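Local coordinates for invasion protein InvA (PDB 2X49) that takes part, as a component of the inner-membrane type III secretion export apparatus, in Salmonella invasion of intestinal epithelial cells, at residues L126-H131 with A286-V291; L275-L280 with E307-D312; F301-I306 with L313-F318. All coordinates share one frame; numbering follows the deposited sequence.

Interaction 1: residues L126-H131 with A286-V291; sequences LDELYH and AHKDLV
Lys288 and His131 approach head-on, and the ammonium NZ meets the imidazole at its edge: NZ of Lys288 lies 2.6 Å from ND1 of His131, an unusually short distance for such a hydrogen bond, and 9° out of the ring plane. The lysine chain runs straight from CB to CE, then turns at its last torsion (chi4 74°), which swings NZ onto the ring nitrogen while CD stays alongside it. Glu128, one helical turn earlier, crosses the lysine at a slant; its chain folds at chi2, and both carboxylate oxygens touch NZ through weak bonds, OE2 at 3.2 Å. Helix 125-139, beside the antiparallel sheet of strands 78-80, 95-99, 102-107 and 122-124, is thereby tied to the 3-10 turn leading into strand 291-294 of the parallel sheet. Asp289 reaches NZ weakly through OD2 (3.3 Å), forming a salt-bridge network with Glu128 and Lys288, and its OD1 lies 3.5 Å from CE1 of His131. Arg79 and Arg123 each bind both acids, which probably offsets the repulsion between Glu128 OE1 and Asp289 OD2, 4.9 Å apart. A bound mercury(II) ion lies about 4 Å from the Lys288 side chain.

Interaction 2: residues L275-L280 with E307-D312; sequences LITLKL and EGRFPD
Thr277 holds OG1 beside its own backbone N (chi1 -62°) and sends CG2 the other way, a setting that turns both branches toward Arg309 and Phe310. Arg309 is stretched out from CG to NE, carrying its guanidinium past Phe310 to the threonine. There CG2 of Thr277 sits 3.5 Å above the middle of the guanidinium plane, its closest atom CZ of Arg309, so a methyl group rests on the flat cation. OG1 of Thr277 is near NH1 of Arg309 too, but the angle is poor for a direct bond. Water 1 links the two instead: it lies in the guanidinium plane at the edge, accepts from NH1 of Arg309 at 2.9 Å and donates to Thr277 OG1 at 3.2 Å. The hydroxyl also bonds to the carbonyl of Met273, one turn back on the same helix.

Phe310 is gripped on both faces. CD1 of Leu280 stands over the ring centre, 3.8 Å from the centroid and 8° off the normal, a CH-pi contact. On the opposite face the CG methylene of Arg309 lies 3.6 Å above the ring plane, displaced toward the rim. Thr277 OG1 meets the ring at its edge, 3.6 Å from CZ of Phe310. With Met273 also touching the ring, the phenyl group lies buried against helix 266-280, whereas the arginine end reaches the surface. The loop 307-312 links helix 299-306 to strand 314-317, so the aromatic anchors the helix-to-strand turn of a beta-alpha-beta crossover to the helix preceding strand 291-294.

Interaction 3: residues F301-I306 with L313-F318; sequences FIKKMI and LEVLSF
Val315 and Ile306 meet tip to tip, CG2 of the valine 3.8 Å from CD1 of the isoleucine, at the close-packed heart of this contact. Ile306 places CG1 between its backbone N and carbonyl carbon (chi1 71°), which extends CD1 toward the strand. CG2 of Val315 also lies 3.9 Å from CA of Lys303, so the methyl rests on the helix backbone, while CG2 of Ile302 is 4.4 Å from that CG2 of Val315. CD2 of Leu313 flanks the isoleucine tip. Helix 299-306 and strand 314-317 run antiparallel (169° between the short axes, 8.3 Å apart), as a helix and the strand following it do in a beta-alpha-beta unit, here begun by strand 291-294.

Packing gives way to polar groups and water where the Lys303 chain climbs past Val315, bending at chi2. Its NZ forms a salt bridge with OE1 of Glu314 at 3.0 Å, donating to the oxygen from above the carboxylate plane, 36° out of it. Water 2 bridges NZ of Lys303, from which it accepts, and the carbonyl O of Leu313, to which it donates at 2.7 Å. OE2 of Glu314 is paired with Arg188. Two basic groups thus share one buried carboxylate, which would favour its ionised form and probably keeps Lys303 protonated despite its burial.

How the interactions relate
Along the chain the segments come in the order 126-131, 275-280, 286-291, 301-306, 307-312, 313-318, so interaction 2 crosses both others while interactions 1 and 3 follow in series. Centres of interactions 2 and 3 are about 10 Å apart; interaction 1 lies about 17 and 18 Å from them. Interactions 2 and 3 share the helix-to-strand half of the crossover from strand 291-294 to strand 314-317, and Ile276 packs on Ile306 between them. Segment 286-291 leads into strand 291-294, the sheet neighbour of 314-317, and His287 touches Phe310. Together they join the parallel sheet, its covering helices and helix 125-139, remote in sequence, within one C-terminal domain.

Interaction 1: residues L126-H131 with A286-V291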
loop_
_atom_site.group_PDB
_atom_site.type_symbol
_atom_site.label_atom_id
_atom_site.label_comp_id
_atom_site.label_asym_id
_atom_site.label_seq_id
_atom_site.Cartn_x
_atom_site.Cartn_y
_atom_site.Cartn_z
ATOM N N LEU A 126 0.659 -17.369 5.852
ATOM C CA LEU A 126 0.304 -16.378 6.914
ATOM C C LEU A 126 0.977 -15.022 6.629
ATOM O O LEU A 126 0.425 -13.952 6.882
ATOM C CB LEU A 126 0.595 -16.919 8.311
ATOM C CG LEU A 126 -0.366 -18.009 8.795
ATOM C CD1 LEU A 126 0.051 -18.536 10.188
ATOM C CD2 LEU A 126 -1.806 -17.537 8.812
ATOM N N ASP A 127 2.143 -15.088 6.005
ATOM C CA ASP A 127 2.869 -13.877 5.599
ATOM C C ASP A 127 2.156 -13.161 4.473
ATOM O O ASP A 127 2.110 -11.930 4.411
ATOM C CB ASP A 127 4.312 -14.182 5.196
ATOM C CG ASP A 127 5.207 -14.451 6.406
ATOM O OD1 ASP A 127 4.841 -14.089 7.560
ATOM O OD2 ASP A 127 6.297 -15.031 6.219
ATOM N N GLU A 128 1.602 -13.948 3.573
ATOM C CA GLU A 128 0.821 -13.393 2.464
ATOM C C GLU A 128 -0.476 -12.756 3.016
ATOM O O GLU A 128 -0.868 -11.677 2.620
ATOM C CB GLU A 128 0.513 -14.453 1.391
ATOM C CG GLU A 128 -0.434 -13.948 0.304
ATOM C CD GLU A 128 0.201 -12.962 -0.677
ATOM O OE1 GLU A 128 1.385 -12.567 -0.513
ATOM O OE2 GLU A 128 -0.511 -12.576 -1.627
ATOM N N LEU A 129 -1.082 -13.403 3.981
ATOM C CA LEU A 129 -2.363 -12.935 4.529
ATOM C C LEU A 129 -2.143 -11.596 5.233
ATOM O O LEU A 129 -2.871 -10.650 5.043
ATOM C CB LEU A 129 -2.934 -13.925 5.536
ATOM C CG LEU A 129 -4.220 -13.453 6.269
ATOM C CD1 LEU A 129 -5.309 -13.040 5.314
ATOM C CD2 LEU A 129 -4.688 -14.544 7.193
ATOM N N TYR A 130 -1.050 -11.538 5.965
ATOM C CA TYR A 130 -0.672 -10.266 6.622
ATOM C C TYR A 130 -0.461 -9.164 5.582
ATOM O O TYR A 130 -0.973 -8.025 5.723
ATOM C CB TYR A 130 0.608 -10.394 7.447
ATOM C CG TYR A 130 1.085 -9.005 7.860
ATOM C CD1 TYR A 130 0.420 -8.313 8.823
ATOM C CD2 TYR A 130 2.187 -8.423 7.296
ATOM C CE1 TYR A 130 0.795 -7.035 9.183
ATOM C CE2 TYR A 130 2.587 -7.143 7.653
ATOM C CZ TYR A 130 1.888 -6.461 8.611
ATOM O OH TYR A 130 2.267 -5.161 9.004
ATOM N N HIS A 131 0.260 -9.467 4.516
ATOM C CA HIS A 131 0.486 -8.451 3.454
ATOM C C HIS A 131 -0.814 -7.955 2.848
ATOM O O HIS A 131 -1.047 -6.742 2.703
ATOM C CB HIS A 131 1.421 -8.971 2.363
ATOM C CG HIS A 131 1.867 -7.929 1.378
ATOM N ND1 HIS A 131 1.883 -7.938 0.030
ATOM C CD2 HIS A 131 2.391 -6.714 1.760
ATOM C CE1 HIS A 131 2.419 -6.740 -0.383
ATOM N NE2 HIS A 131 2.735 -6.026 0.682
ATOM N N ALA A 286 1.163 -9.999 -8.959
ATOM C CA ALA A 286 0.016 -9.240 -8.383
ATOM C C ALA A 286 0.360 -7.778 -8.188
ATOM O O ALA A 286 1.479 -7.419 -7.889
ATOM C CB ALA A 286 -0.401 -9.825 -7.051
ATOM N N HIS A 287 -0.649 -6.938 -8.334
ATOM C CA HIS A 287 -0.445 -5.483 -8.265
ATOM C C HIS A 287 0.123 -4.991 -6.964
ATOM O O HIS A 287 0.905 -4.037 -6.989
ATOM C CB HIS A 287 -1.734 -4.714 -8.604
ATOM C CG HIS A 287 -2.253 -5.043 -9.961
ATOM N ND1 HIS A 287 -3.521 -4.699 -10.389
ATOM C CD2 HIS A 287 -1.686 -5.747 -10.970
ATOM C CE1 HIS A 287 -3.700 -5.165 -11.615
ATOM N NE2 HIS A 287 -2.602 -5.805 -11.990
ATOM N N LYS A 288 -0.247 -5.626 -5.844
ATOM C CA LYS A 288 0.258 -5.162 -4.531
ATOM C C LYS A 288 1.745 -5.357 -4.406
ATOM O O LYS A 288 2.370 -4.776 -3.534
ATOM C CB LYS A 288 -0.405 -5.825 -3.324
ATOM C CG LYS A 288 -0.273 -7.279 -3.266
ATOM C CD LYS A 288 -0.929 -7.873 -1.986
ATOM C CE LYS A 288 -0.726 -9.369 -1.908
ATOM N NZ LYS A 288 0.694 -9.626 -1.541
ATOM N N ASP A 289 2.298 -6.168 -5.300
ATOM C CA ASP A 289 3.733 -6.564 -5.262
ATOM C C ASP A 289 4.566 -5.822 -6.292
ATOM O O ASP A 289 5.786 -6.099 -6.507
ATOM C CB ASP A 289 3.874 -8.089 -5.421
ATOM C CG ASP A 289 3.295 -8.862 -4.207
ATOM O OD1 ASP A 289 3.747 -8.643 -3.055
ATOM O OD2 ASP A 289 2.385 -9.704 -4.405
ATOM N N LEU A 290 3.901 -4.910 -6.954
ATOM C CA LEU A 290 4.482 -4.014 -7.986
ATOM C C LEU A 290 4.436 -2.578 -7.578
ATOM O O LEU A 290 3.694 -2.204 -6.703
ATOM C CB LEU A 290 3.696 -4.135 -9.297
ATOM C CG LEU A 290 3.801 -5.455 -10.052
ATOM C CD1 LEU A 290 2.850 -5.573 -11.269
ATOM C CD2 LEU A 290 5.242 -5.811 -10.469
ATOM N N VAL A 291 5.217 -1.771 -8.285
ATOM C CA VAL A 291 4.967 -0.322 -8.297
ATOM C C VAL A 291 4.988 0.173 -9.710
ATOM O O VAL A 291 5.663 -0.375 -10.594
ATOM C CB VAL A 291 5.974 0.474 -7.434
ATOM C CG1 VAL A 291 5.801 0.096 -5.913
ATOM C CG2 VAL A 291 7.404 0.261 -7.927
#

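Interaction 2: residues L275-L280 with E307-D312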
loop_
_atom_site.group_PDB
_atom_site.type_symbol
_atom_site.label_atom_id
_atom_site.label_comp_id
_atom_site.label_asym_id
_atom_site.label_seq_id
_atom_site.Cartn_x
_atom_site.Cartn_y
_atom_site.Cartn_z
ATOM N N LEU A 275 -6.544 1.896 -21.874
ATOM C CA LEU A 275 -5.157 1.600 -22.340
ATOM C C LEU A 275 -4.309 1.040 -21.174
ATOM O O LEU A 275 -3.558 0.094 -21.307
ATOM C CB LEU A 275 -4.485 2.850 -22.936
ATOM C CG LEU A 275 -2.998 2.684 -23.206
ATOM C CD1 LEU A 275 -2.760 1.670 -24.345
ATOM C CD2 LEU A 275 -2.384 4.056 -23.556
ATOM N N ILE A 276 -4.441 1.655 -20.002
ATOM C CA ILE A 276 -3.672 1.256 -18.817
ATOM C C ILE A 276 -4.131 -0.184 -18.462
ATOM O O ILE A 276 -3.328 -1.099 -18.244
ATOM C CB ILE A 276 -3.819 2.268 -17.629
ATOM C CG1 ILE A 276 -3.193 3.635 -17.963
ATOM C CG2 ILE A 276 -3.251 1.677 -16.328
ATOM C CD1 ILE A 276 -3.678 4.698 -16.993
ATOM N N THR A 277 -5.434 -0.375 -18.534
ATOM C CA THR A 277 -6.020 -1.696 -18.228
ATOM C C THR A 277 -5.459 -2.778 -19.126
ATOM O O THR A 277 -5.053 -3.866 -18.695
ATOM C CB THR A 277 -7.568 -1.684 -18.338
ATOM O OG1 THR A 277 -8.122 -0.770 -17.386
ATOM C CG2 THR A 277 -8.132 -3.082 -18.077
ATOM N N LEU A 278 -5.390 -2.461 -20.414
ATOM C CA LEU A 278 -4.882 -3.392 -21.417
ATOM C C LEU A 278 -3.430 -3.809 -21.203
ATOM O O LEU A 278 -3.053 -4.975 -21.370
ATOM C CB LEU A 278 -5.041 -2.759 -22.796
ATOM C CG LEU A 278 -4.521 -3.534 -23.981
ATOM C CD1 LEU A 278 -5.281 -4.853 -24.091
ATOM C CD2 LEU A 278 -4.668 -2.656 -25.278
ATOM N N LYS A 279 -2.625 -2.847 -20.783
ATOM C CA LYS A 279 -1.197 -3.064 -20.593
ATOM C C LYS A 279 -0.950 -3.855 -19.337
ATOM O O LYS A 279 0.065 -4.547 -19.194
ATOM C CB LYS A 279 -0.414 -1.735 -20.580
ATOM C CG LYS A 279 -0.549 -1.006 -21.849
ATOM C CD LYS A 279 0.084 -1.740 -22.984
ATOM C CE LYS A 279 0.504 -0.764 -24.046
ATOM N NZ LYS A 279 1.986 -0.616 -24.057
ATOM N N LEU A 280 -1.874 -3.745 -18.406
ATOM C CA LEU A 280 -1.728 -4.442 -17.114
ATOM C C LEU A 280 -2.271 -5.862 -17.201
ATOM O O LEU A 280 -1.931 -6.714 -16.375
ATOM C CB LEU A 280 -2.400 -3.711 -15.944
ATOM C CG LEU A 280 -1.807 -2.357 -15.523
ATOM C CD1 LEU A 280 -2.759 -1.644 -14.544
ATOM C CD2 LEU A 280 -0.402 -2.485 -14.908
ATOM N N GLU A 307 -6.656 4.727 -9.341
ATOM C CA GLU A 307 -6.910 4.097 -8.009
ATOM C C GLU A 307 -8.308 3.547 -7.828
ATOM O O GLU A 307 -8.539 2.705 -6.986
ATOM C CB GLU A 307 -6.590 5.015 -6.839
ATOM C CG GLU A 307 -7.506 6.163 -6.704
ATOM C CD GLU A 307 -7.112 7.084 -5.565
ATOM O OE1 GLU A 307 -6.095 6.802 -4.918
ATOM O OE2 GLU A 307 -7.822 8.096 -5.332
ATOM N N GLY A 308 -9.189 3.987 -8.694
ATOM C CA GLY A 308 -10.555 3.505 -8.710
ATOM C C GLY A 308 -10.625 2.052 -9.125
ATOM O O GLY A 308 -11.258 1.216 -8.466
ATOM N N ARG A 309 -9.938 1.785 -10.221
ATOM C CA ARG A 309 -9.894 0.452 -10.815
ATOM C C ARG A 309 -8.842 -0.449 -10.264
ATOM O O ARG A 309 -9.071 -1.658 -10.117
ATOM C CB ARG A 309 -9.732 0.469 -12.337
ATOM C CG ARG A 309 -9.983 -0.905 -12.933
ATOM C CD ARG A 309 -10.319 -0.940 -14.450
ATOM N NE ARG A 309 -10.567 -2.313 -14.901
ATOM C CZ ARG A 309 -11.083 -2.657 -16.071
ATOM N NH1 ARG A 309 -11.408 -1.737 -16.956
ATOM N NH2 ARG A 309 -11.281 -3.930 -16.369
ATOM N N PHE A 310 -7.735 0.179 -9.911
ATOM C CA PHE A 310 -6.487 -0.486 -9.460
ATOM C C PHE A 310 -5.992 0.029 -8.122
ATOM O O PHE A 310 -4.936 0.634 -8.064
ATOM C CB PHE A 310 -5.397 -0.343 -10.503
ATOM C CG PHE A 310 -5.797 -0.891 -11.822
ATOM C CD1 PHE A 310 -6.055 -2.247 -11.965
ATOM C CD2 PHE A 310 -6.004 -0.074 -12.910
ATOM C CE1 PHE A 310 -6.513 -2.779 -13.168
ATOM C CE2 PHE A 310 -6.445 -0.611 -14.134
ATOM C CZ PHE A 310 -6.701 -1.970 -14.264
ATOM N N PRO A 311 -6.759 -0.227 -7.052
ATOM C CA PRO A 311 -6.508 0.417 -5.778
ATOM C C PRO A 311 -5.207 -0.003 -5.087
ATOM O O PRO A 311 -4.706 0.724 -4.235
ATOM C CB PRO A 311 -7.731 0.024 -4.936
ATOM C CG PRO A 311 -8.277 -1.213 -5.582
ATOM C CD PRO A 311 -7.995 -1.005 -7.061
ATOM N N ASP A 312 -4.681 -1.128 -5.509
ATOM C CA ASP A 312 -3.533 -1.731 -4.840
ATOM C C ASP A 312 -2.251 -1.512 -5.581
ATOM O O ASP A 312 -1.205 -2.003 -5.164
ATOM C CB ASP A 312 -3.785 -3.239 -4.659
ATOM C CG ASP A 312 -4.985 -3.513 -3.759
ATOM O OD1 ASP A 312 -5.284 -2.692 -2.857
ATOM O OD2 ASP A 312 -5.640 -4.539 -3.961
HETATM O O HOH W 1 -10.744 1.069 -17.497
#

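Interaction 3: residues F301-I306 with L313-F318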
loop_
_atom_site.group_PDB
_atom_site.type_symbol
_atom_site.label_atom_id
_atom_site.label_comp_id
_atom_site.label_asym_id
_atom_site.label_seq_id
_atom_site.Cartn_x
_atom_site.Cartn_y
_atom_site.Cartn_z
ATOM N N PHE A 301 -1.021 12.480 -10.016
ATOM C CA PHE A 301 -2.193 12.521 -10.918
ATOM C C PHE A 301 -2.514 11.154 -11.482
ATOM O O PHE A 301 -3.682 10.793 -11.658
ATOM C CB PHE A 301 -2.007 13.549 -12.040
ATOM C CG PHE A 301 -1.752 14.931 -11.492
ATOM C CD1 PHE A 301 -2.784 15.645 -10.890
ATOM C CD2 PHE A 301 -0.463 15.489 -11.495
ATOM C CE1 PHE A 301 -2.551 16.922 -10.337
ATOM C CE2 PHE A 301 -0.234 16.763 -10.936
ATOM C CZ PHE A 301 -1.283 17.469 -10.370
ATOM N N ILE A 302 -1.455 10.437 -11.818
ATOM C CA ILE A 302 -1.600 9.056 -12.279
ATOM C C ILE A 302 -2.219 8.201 -11.170
ATOM O O ILE A 302 -3.135 7.428 -11.431
ATOM C CB ILE A 302 -0.296 8.465 -12.803
ATOM C CG1 ILE A 302 0.096 9.197 -14.076
ATOM C CG2 ILE A 302 -0.452 6.952 -13.089
ATOM C CD1 ILE A 302 1.556 8.958 -14.514
ATOM N N LYS A 303 -1.739 8.386 -9.950
ATOM C CA LYS A 303 -2.284 7.657 -8.768
ATOM C C LYS A 303 -3.790 7.922 -8.641
ATOM O O LYS A 303 -4.597 6.992 -8.624
ATOM C CB LYS A 303 -1.533 7.921 -7.457
ATOM C CG LYS A 303 -2.271 7.434 -6.199
ATOM C CD LYS A 303 -2.237 5.903 -6.033
ATOM C CE LYS A 303 -3.034 5.445 -4.814
ATOM N NZ LYS A 303 -3.221 3.991 -4.717
ATOM N N LYS A 304 -4.180 9.184 -8.719
ATOM C CA LYS A 304 -5.611 9.542 -8.594
ATOM C C LYS A 304 -6.444 8.956 -9.709
ATOM O O LYS A 304 -7.581 8.505 -9.508
ATOM C CB LYS A 304 -5.821 11.066 -8.514
ATOM C CG LYS A 304 -7.251 11.514 -8.143
ATOM C CD LYS A 304 -7.299 12.986 -7.730
ATOM C CE LYS A 304 -8.523 13.307 -6.858
ATOM N NZ LYS A 304 -9.569 14.079 -7.604
ATOM N N MET A 305 -5.854 8.913 -10.894
ATOM C CA MET A 305 -6.564 8.415 -12.048
ATOM C C MET A 305 -6.848 6.904 -11.980
ATOM O O MET A 305 -7.962 6.453 -12.269
ATOM C CB MET A 305 -5.814 8.810 -13.331
ATOM C CG MET A 305 -6.084 7.921 -14.448
ATOM S SD MET A 305 -6.003 8.929 -15.927
ATOM C CE MET A 305 -7.279 10.098 -15.498
ATOM N N ILE A 306 -5.872 6.145 -11.525
ATOM C CA ILE A 306 -5.954 4.661 -11.626
ATOM C C ILE A 306 -6.509 3.974 -10.405
ATOM O O ILE A 306 -6.845 2.787 -10.456
ATOM C CB ILE A 306 -4.577 3.997 -11.930
ATOM C CG1 ILE A 306 -3.656 4.088 -10.724
ATOM C CG2 ILE A 306 -3.996 4.536 -13.222
ATOM C CD1 ILE A 306 -2.358 3.255 -10.849
ATOM N N LEU A 313 -2.331 -0.712 -6.630
ATOM C CA LEU A 313 -1.107 -0.403 -7.439
ATOM C C LEU A 313 -0.535 0.957 -7.075
ATOM O O LEU A 313 -1.042 1.987 -7.510
ATOM C CB LEU A 313 -1.413 -0.477 -8.951
ATOM C CG LEU A 313 -0.265 -0.281 -9.927
ATOM C CD1 LEU A 313 0.923 -1.200 -9.607
ATOM C CD2 LEU A 313 -0.794 -0.561 -11.337
ATOM N N GLU A 314 0.517 0.954 -6.283
ATOM C CA GLU A 314 1.128 2.253 -5.885
ATOM C C GLU A 314 2.014 2.782 -7.029
ATOM O O GLU A 314 2.444 2.080 -7.959
ATOM C CB GLU A 314 1.853 2.197 -4.580
ATOM C CG GLU A 314 1.036 1.650 -3.408
ATOM C CD GLU A 314 -0.335 2.275 -3.152
ATOM O OE1 GLU A 314 -0.570 3.451 -3.535
ATOM O OE2 GLU A 314 -1.195 1.587 -2.531
ATOM N N VAL A 315 2.145 4.103 -6.963
ATOM C CA VAL A 315 2.848 4.881 -7.995
ATOM C C VAL A 315 3.960 5.675 -7.321
ATOM O O VAL A 315 3.710 6.480 -6.461
ATOM C CB VAL A 315 1.885 5.827 -8.770
ATOM C CG1 VAL A 315 2.639 6.462 -9.931
ATOM C CG2 VAL A 315 0.557 5.096 -9.256
ATOM N N LEU A 316 5.187 5.376 -7.739
ATOM C CA LEU A 316 6.419 6.070 -7.252
ATOM C C LEU A 316 7.045 6.907 -8.342
ATOM O O LEU A 316 6.984 6.577 -9.517
ATOM C CB LEU A 316 7.464 5.068 -6.726
ATOM C CG LEU A 316 7.056 4.084 -5.601
ATOM C CD1 LEU A 316 8.250 3.322 -5.005
ATOM C CD2 LEU A 316 6.278 4.753 -4.497
ATOM N N SER A 317 7.683 7.998 -7.911
ATOM C CA SER A 317 8.445 8.796 -8.841
ATOM C C SER A 317 9.882 8.272 -8.971
ATOM O O SER A 317 10.401 7.582 -8.106
ATOM C CB SER A 317 8.430 10.243 -8.433
ATOM O OG SER A 317 9.226 10.406 -7.277
ATOM N N PHE A 318 10.521 8.636 -10.068
ATOM C CA PHE A 318 11.918 8.260 -10.313
ATOM C C PHE A 318 12.827 8.726 -9.168
ATOM O O PHE A 318 13.768 8.036 -8.760
ATOM C CB PHE A 318 12.428 8.784 -11.664
ATOM C CG PHE A 318 11.631 8.321 -12.870
ATOM C CD1 PHE A 318 11.229 6.996 -13.021
ATOM C CD2 PHE A 318 11.271 9.216 -13.865
ATOM C CE1 PHE A 318 10.526 6.595 -14.163
ATOM C CE2 PHE A 318 10.551 8.814 -15.011
ATOM C CZ PHE A 318 10.167 7.507 -15.144
HETATM O O HOH W 2 -3.551 2.919 -7.235
#